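Long-range contact in Non-structural protein 2 (Bluetongue virus, PDB 1UTY), which binds single-stranded RNA, the chain here being the N-terminal RNA-binding domain of the viral phosphoprotein: residues Ala25-Ile37 with Phe45-Val57. Sequence-based numbering, arbitrary orientation.
Sequences AIAKLSSQPYCQI and FKPVKNPEPKGYV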
# COMPACT_ATOMS: atom_id res chain seq x y z
N ALA A 25 -0.66 -21.80 -11.81
CA ALA A 25 -0.57 -22.89 -12.78
C ALA A 25 0.12 -24.08 -12.15
O ALA A 25 -0.36 -25.21 -12.22
CB ALA A 25 0.17 -22.44 -14.06
N ILE A 26 1.25 -23.80 -11.50
CA ILE A 26 2.10 -24.81 -10.87
C ILE A 26 1.39 -25.46 -9.68
O ILE A 26 1.43 -26.68 -9.53
CB ILE A 26 3.44 -24.15 -10.45
CG1 ILE A 26 4.32 -23.85 -11.68
CG2 ILE A 26 4.19 -24.99 -9.41
CD1 ILE A 26 4.48 -25.00 -12.68
N ALA A 27 0.75 -24.66 -8.85
CA ALA A 27 -0.02 -25.20 -7.74
C ALA A 27 -1.10 -26.16 -8.25
O ALA A 27 -1.26 -27.26 -7.72
CB ALA A 27 -0.62 -24.06 -6.92
N LYS A 28 -1.81 -25.72 -9.29
CA LYS A 28 -2.88 -26.50 -9.93
C LYS A 28 -2.34 -27.78 -10.54
O LYS A 28 -2.89 -28.85 -10.31
CB LYS A 28 -3.59 -25.65 -10.99
CG LYS A 28 -4.92 -26.24 -11.53
CD LYS A 28 -5.84 -25.13 -12.04
CE LYS A 28 -6.86 -25.67 -13.04
NZ LYS A 28 -8.00 -26.36 -12.36
N LEU A 29 -1.26 -27.67 -11.32
CA LEU A 29 -0.59 -28.81 -11.90
C LEU A 29 -0.16 -29.86 -10.86
O LEU A 29 -0.16 -31.06 -11.14
CB LEU A 29 0.63 -28.36 -12.74
CG LEU A 29 1.91 -29.23 -12.72
CD1 LEU A 29 1.92 -30.25 -13.85
CD2 LEU A 29 3.18 -28.39 -12.75
N SER A 30 0.21 -29.40 -9.66
CA SER A 30 0.70 -30.31 -8.62
C SER A 30 -0.37 -30.64 -7.59
O SER A 30 -0.10 -31.30 -6.59
CB SER A 30 1.95 -29.73 -7.95
OG SER A 30 2.77 -29.09 -8.92
N SER A 31 -1.60 -30.17 -7.86
CA SER A 31 -2.78 -30.44 -7.03
C SER A 31 -2.66 -29.85 -5.61
O SER A 31 -3.11 -30.45 -4.62
CB SER A 31 -3.12 -31.94 -7.01
OG SER A 31 -3.21 -32.46 -8.33
N GLN A 32 -2.05 -28.67 -5.52
CA GLN A 32 -1.90 -27.99 -4.24
C GLN A 32 -2.63 -26.65 -4.30
O GLN A 32 -2.70 -26.03 -5.36
CB GLN A 32 -0.41 -27.80 -3.89
CG GLN A 32 0.40 -29.09 -3.81
CD GLN A 32 0.04 -29.95 -2.60
OE1 GLN A 32 -0.67 -29.50 -1.69
NE2 GLN A 32 0.51 -31.20 -2.60
N PRO A 33 -3.20 -26.20 -3.19
CA PRO A 33 -3.86 -24.89 -3.16
C PRO A 33 -2.88 -23.71 -3.25
O PRO A 33 -3.16 -22.76 -3.97
CB PRO A 33 -4.65 -24.88 -1.83
CG PRO A 33 -4.15 -26.06 -1.03
CD PRO A 33 -3.30 -26.92 -1.90
N TYR A 34 -1.73 -23.78 -2.57
CA TYR A 34 -0.80 -22.64 -2.57
C TYR A 34 0.47 -22.86 -3.36
O TYR A 34 0.91 -24.01 -3.56
CB TYR A 34 -0.40 -22.25 -1.14
CG TYR A 34 -1.59 -22.03 -0.25
CD1 TYR A 34 -2.24 -20.80 -0.20
CD2 TYR A 34 -2.07 -23.07 0.55
CE1 TYR A 34 -3.36 -20.60 0.64
CE2 TYR A 34 -3.19 -22.89 1.38
CZ TYR A 34 -3.82 -21.66 1.42
OH TYR A 34 -4.92 -21.50 2.24
N CYS A 35 1.06 -21.75 -3.80
CA CYS A 35 2.46 -21.76 -4.17
C CYS A 35 3.27 -20.99 -3.14
O CYS A 35 3.11 -19.77 -3.01
CB CYS A 35 2.68 -21.21 -5.57
SG CYS A 35 4.34 -21.55 -6.17
N GLN A 36 4.14 -21.70 -2.41
CA GLN A 36 5.02 -21.02 -1.46
C GLN A 36 6.19 -20.31 -2.15
O GLN A 36 6.94 -20.93 -2.94
CB GLN A 36 5.54 -21.99 -0.41
CG GLN A 36 6.53 -21.37 0.57
CD GLN A 36 7.15 -22.40 1.54
OE1 GLN A 36 7.17 -23.59 1.25
NE2 GLN A 36 7.68 -21.93 2.66
N ILE A 37 6.35 -19.02 -1.84
CA ILE A 37 7.56 -18.27 -2.17
C ILE A 37 8.30 -17.89 -0.89
O ILE A 37 7.79 -17.16 -0.06
CB ILE A 37 7.22 -17.01 -2.99
CG1 ILE A 37 6.38 -17.40 -4.21
CG2 ILE A 37 8.52 -16.27 -3.41
CD1 ILE A 37 5.82 -16.22 -4.96
N PHE A 45 10.68 -22.17 -4.12
CA PHE A 45 9.44 -22.10 -4.86
C PHE A 45 8.85 -23.50 -4.70
O PHE A 45 9.50 -24.48 -5.04
CB PHE A 45 9.74 -21.73 -6.33
CG PHE A 45 8.53 -21.70 -7.24
CD1 PHE A 45 8.01 -22.87 -7.78
CD2 PHE A 45 7.93 -20.49 -7.59
CE1 PHE A 45 6.89 -22.85 -8.64
CE2 PHE A 45 6.82 -20.45 -8.44
CZ PHE A 45 6.30 -21.63 -8.98
N LYS A 46 7.66 -23.60 -4.12
CA LYS A 46 7.06 -24.91 -3.90
C LYS A 46 5.56 -24.88 -3.69
O LYS A 46 5.10 -24.16 -2.81
CB LYS A 46 7.72 -25.64 -2.71
CG LYS A 46 6.96 -26.89 -2.29
CD LYS A 46 7.78 -27.84 -1.43
CE LYS A 46 7.16 -29.25 -1.44
NZ LYS A 46 7.79 -30.20 -0.45
N PRO A 47 4.82 -25.67 -4.47
CA PRO A 47 3.39 -25.88 -4.23
C PRO A 47 3.18 -26.59 -2.89
O PRO A 47 3.81 -27.61 -2.65
CB PRO A 47 2.97 -26.83 -5.37
CG PRO A 47 3.99 -26.65 -6.40
CD PRO A 47 5.29 -26.40 -5.67
N VAL A 48 2.33 -26.03 -2.03
CA VAL A 48 2.09 -26.60 -0.70
C VAL A 48 0.61 -26.64 -0.31
O VAL A 48 -0.22 -25.97 -0.92
CB VAL A 48 2.91 -25.89 0.40
CG1 VAL A 48 4.37 -26.22 0.26
CG2 VAL A 48 2.65 -24.37 0.39
N LYS A 49 0.30 -27.42 0.72
CA LYS A 49 -1.08 -27.60 1.14
C LYS A 49 -1.55 -26.43 2.01
O LYS A 49 -2.75 -26.09 2.01
CB LYS A 49 -1.28 -28.95 1.88
CG LYS A 49 -0.30 -29.25 3.03
CD LYS A 49 -0.53 -30.65 3.66
CE LYS A 49 0.49 -31.68 3.18
NZ LYS A 49 0.22 -33.11 3.65
N ASN A 50 -0.63 -25.83 2.75
CA ASN A 50 -1.04 -24.83 3.73
C ASN A 50 0.04 -23.79 4.06
O ASN A 50 1.23 -24.05 3.94
CB ASN A 50 -1.59 -25.51 5.01
CG ASN A 50 -0.52 -26.20 5.83
OD1 ASN A 50 -0.25 -27.39 5.64
ND2 ASN A 50 0.10 -25.46 6.74
N PRO A 51 -0.39 -22.60 4.48
CA PRO A 51 0.55 -21.57 4.95
C PRO A 51 1.15 -21.95 6.31
O PRO A 51 0.52 -22.63 7.11
CB PRO A 51 -0.32 -20.32 5.08
CG PRO A 51 -1.69 -20.83 5.26
CD PRO A 51 -1.79 -22.14 4.54
N GLU A 52 2.36 -21.48 6.56
CA GLU A 52 3.08 -21.75 7.79
C GLU A 52 2.89 -20.57 8.73
O GLU A 52 2.50 -19.49 8.28
CB GLU A 52 4.56 -21.91 7.48
CG GLU A 52 4.88 -23.07 6.55
CD GLU A 52 6.37 -23.19 6.26
OE1 GLU A 52 7.09 -22.16 6.33
OE2 GLU A 52 6.81 -24.32 5.96
N PRO A 53 3.15 -20.76 10.03
CA PRO A 53 3.07 -19.67 11.01
C PRO A 53 3.88 -18.45 10.60
O PRO A 53 4.94 -18.59 9.99
CB PRO A 53 3.65 -20.30 12.27
CG PRO A 53 3.35 -21.74 12.12
CD PRO A 53 3.51 -22.04 10.66
N LYS A 54 3.38 -17.27 10.94
CA LYS A 54 4.04 -16.02 10.56
C LYS A 54 4.10 -15.80 9.04
O LYS A 54 4.74 -14.88 8.56
CB LYS A 54 5.43 -15.92 11.22
N GLY A 55 3.43 -16.67 8.28
CA GLY A 55 3.37 -16.54 6.83
C GLY A 55 2.31 -15.58 6.30
O GLY A 55 1.34 -15.21 7.00
N TYR A 56 2.50 -15.19 5.04
CA TYR A 56 1.57 -14.31 4.33
C TYR A 56 0.78 -15.14 3.34
O TYR A 56 1.36 -15.88 2.55
CB TYR A 56 2.33 -13.21 3.56
CG TYR A 56 3.14 -12.29 4.44
CD1 TYR A 56 4.37 -12.71 4.98
CD2 TYR A 56 2.68 -11.02 4.76
CE1 TYR A 56 5.10 -11.87 5.82
CE2 TYR A 56 3.41 -10.19 5.58
CZ TYR A 56 4.61 -10.61 6.11
OH TYR A 56 5.31 -9.76 6.90
N VAL A 57 -0.55 -15.03 3.39
CA VAL A 57 -1.36 -15.58 2.32
C VAL A 57 -1.65 -14.44 1.37
O VAL A 57 -2.27 -13.44 1.72
CB VAL A 57 -2.68 -16.22 2.84
CG1 VAL A 57 -3.59 -16.58 1.69
CG2 VAL A 57 -2.39 -17.44 3.69
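Y34 and V48, and two residues on Q36 and K46, exchange paired backbone hydrogen bonds that join strand 34-37 to strand 45-48 as an antiparallel hairpin, from Y34 N to V48 O (3.1 Å) through Q36 N to K46 O (2.7 Å). P47 falls opposite C35 in a non-hydrogen-bonded pair, a place where proline's missing N-H costs this pairing nothing; its CA instead makes a CA-H...O contact with Y34 O.

On the face shared by C35, F45 and P47, the small thiol fits beneath an aromatic ring: C35 SG lies 3.6 Å from the F45 ring centroid, over the face and shifted toward the rim. F45 CG lies anti to the backbone N (chi1 177°), which swings the ring toward C35 and the helix, and I26 CG2 from helix 25-29 meets its edge at CE1 (3.5 Å). The same methyl presses on P47 CG (3.4 Å), so this branched side chain bridges F45 and P47, and A27 adds to the contact with P47. S30 OG, just past the helical turns, hydrogen-bonds I26 O (2.8 Å), which S30 N reaches from the opposite face of the carbonyl plane, while S30 CB packs on the proline ring. A Schellman motif with S31 at positive phi ends the helix and leads to Q32, whose side chain, bent at chi2, crosses P47 at about a right angle, CG on CB.

The other face carries Y34, Q36 and V48. V48 CG2 packs between Y34 CB and Q36 CB. The Y34 ring reaches the loop that follows V48, its CE2 against P51 CD (3.5 Å) and K49 O near its plane at the edge; its hydroxyl bonds P145 O of the second subunit. The extended Q36 chain carries its amide out to hydrogen-bond through NE2 to N11 OD1 of strand 10-15.

Strand 44-48 is one of the sheet's two outermost strands within this chain, strand 34-39 lies between it and strand 10-15, and the loop after V48 passes over Y34 to enter strand 56-59 on the far side of strand 10-15.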